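Local atomic coordinates of putative isomerase YbhH (Escherichia coli, PDB entry 6OTV), a protein that belongs to the PrpF family and probably acts as an isomerase, although its substrate is not established. Residues V265-P270 / A278-I283. Residues are numbered along the deposited sequence; the frame is centred on the assembly and turned at random.
With PO4 (phosphate ion), chain I.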
# COMPACT_ATOMS: atom_id res chain seq x y z
N VAL A 265 7.82 -30.32 1.34
CA VAL A 265 6.59 -30.16 0.58
C VAL A 265 6.74 -30.77 -0.81
O VAL A 265 7.85 -30.89 -1.35
CB VAL A 265 6.14 -28.68 0.47
CG1 VAL A 265 6.00 -28.05 1.85
CG2 VAL A 265 7.10 -27.89 -0.40
N ARG A 266 5.60 -31.15 -1.38
CA ARG A 266 5.49 -31.53 -2.79
C ARG A 266 4.36 -30.69 -3.37
O ARG A 266 3.20 -30.86 -3.01
CB ARG A 266 5.21 -33.02 -2.95
CG ARG A 266 6.39 -33.91 -2.60
CD ARG A 266 7.58 -33.61 -3.51
NE ARG A 266 8.75 -34.44 -3.21
CZ ARG A 266 9.72 -34.08 -2.38
NH1 ARG A 266 9.68 -32.91 -1.75
NH2 ARG A 266 10.75 -34.90 -2.17
N TYR A 267 4.72 -29.78 -4.28
CA TYR A 267 3.82 -28.73 -4.75
C TYR A 267 3.20 -29.15 -6.08
O TYR A 267 3.91 -29.33 -7.07
CB TYR A 267 4.59 -27.42 -4.90
CG TYR A 267 3.76 -26.18 -5.18
CD1 TYR A 267 2.99 -25.60 -4.18
CD2 TYR A 267 3.78 -25.57 -6.43
CE1 TYR A 267 2.24 -24.46 -4.42
CE2 TYR A 267 3.03 -24.43 -6.68
CZ TYR A 267 2.27 -23.88 -5.67
OH TYR A 267 1.52 -22.75 -5.92
N PHE A 268 1.88 -29.29 -6.10
CA PHE A 268 1.17 -29.71 -7.31
C PHE A 268 0.54 -28.51 -8.00
O PHE A 268 -0.01 -27.62 -7.34
CB PHE A 268 0.12 -30.77 -6.97
CG PHE A 268 0.70 -32.12 -6.70
CD1 PHE A 268 0.85 -33.05 -7.72
CD2 PHE A 268 1.14 -32.46 -5.43
CE1 PHE A 268 1.40 -34.30 -7.47
CE2 PHE A 268 1.69 -33.71 -5.18
CZ PHE A 268 1.82 -34.63 -6.20
N MET A 269 0.61 -28.49 -9.34
CA MET A 269 0.36 -27.27 -10.09
C MET A 269 -0.86 -27.27 -11.02
O MET A 269 -0.79 -26.68 -12.10
CB MET A 269 1.58 -26.94 -10.95
CG MET A 269 2.91 -27.04 -10.22
SD MET A 269 4.31 -26.94 -11.37
CE MET A 269 4.10 -28.45 -12.30
N PRO A 270 -2.01 -27.88 -10.65
CA PRO A 270 -2.43 -28.72 -9.53
C PRO A 270 -2.34 -30.21 -9.85
O PRO A 270 -2.54 -31.04 -8.97
CB PRO A 270 -3.90 -28.31 -9.32
CG PRO A 270 -4.20 -27.27 -10.38
CD PRO A 270 -3.17 -27.45 -11.43
N ALA A 278 6.92 -22.94 -5.79
CA ALA A 278 6.59 -21.55 -6.10
C ALA A 278 6.71 -20.68 -4.86
O ALA A 278 6.40 -21.10 -3.74
CB ALA A 278 5.17 -21.47 -6.66
N ILE A 279 7.17 -19.44 -5.07
CA ILE A 279 7.32 -18.50 -3.96
C ILE A 279 5.98 -18.28 -3.27
O ILE A 279 5.89 -18.26 -2.04
CB ILE A 279 7.92 -17.17 -4.47
CG1 ILE A 279 9.30 -17.41 -5.07
CG2 ILE A 279 7.98 -16.15 -3.34
CD1 ILE A 279 10.30 -18.00 -4.11
N THR A 280 4.91 -18.11 -4.05
CA THR A 280 3.58 -17.93 -3.46
C THR A 280 3.18 -19.15 -2.64
O THR A 280 2.62 -19.02 -1.55
CB THR A 280 2.55 -17.65 -4.55
OG1 THR A 280 2.52 -18.73 -5.49
CG2 THR A 280 2.89 -16.36 -5.28
N GLY A 281 3.46 -20.35 -3.15
CA GLY A 281 3.22 -21.55 -2.36
C GLY A 281 4.03 -21.56 -1.08
O GLY A 281 3.55 -22.00 -0.03
N ALA A 282 5.27 -21.08 -1.15
CA ALA A 282 6.10 -21.02 0.05
C ALA A 282 5.51 -20.07 1.09
O ALA A 282 5.60 -20.33 2.29
CB ALA A 282 7.53 -20.60 -0.32
N ILE A 283 4.89 -18.98 0.64
CA ILE A 283 4.23 -18.06 1.57
C ILE A 283 3.10 -18.78 2.30
O ILE A 283 2.97 -18.69 3.53
CB ILE A 283 3.72 -16.81 0.83
CG1 ILE A 283 4.84 -16.13 0.04
CG2 ILE A 283 3.07 -15.85 1.81
CD1 ILE A 283 6.06 -15.82 0.86
P PO4 I . 8.00 -19.06 -8.78
O1 PO4 I . 7.27 -20.10 -9.60
O2 PO4 I . 9.02 -18.36 -9.64
O3 PO4 I . 7.02 -18.07 -8.21
O4 PO4 I . 8.73 -19.75 -7.64
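Y267, the last residue of strand 263-267, lays its ring against A278 and G281 at the start of helix 279-290. Its CB points toward the helix, and CG, anti to the backbone N (chi1 -171°), carries the ring across to the helix start. On the CD2-CE2 side, CD2 lies 4.1 Å from the backbone N of A278, which sits over one ring face but displaced toward the rim, and CE2 packs on the methyl CB of A278 at 3.7 Å. On the other side, CE1 meets CA of G281, also at 3.7 Å and obliquely; the absence of a side chain at G281 lets the ring come up against the helix backbone. CZ spans both partners, touching A278 CB at 3.9 Å. The OH ends beside the same methyl. No hydrogen bond joins the two segments, so the contact rests on van der Waals packing, with K250 and V252 of the adjacent strand also touching the Y267 side chain. Just beyond the N-cap residue A278, I279 N donates to O4 of a phosphate ion (3.0 Å), probably from the crystallisation liquor, which G94 N and N95 ND2 also bind. Helix 279-290 links strand 263-267 to its parallel neighbour 306-312. That the starts of helices 94-106 and 279-290 share an anion is consistent with the interdomain active-site cleft of the diaminopimelate epimerase-like fold, to which PrpF proteins belong.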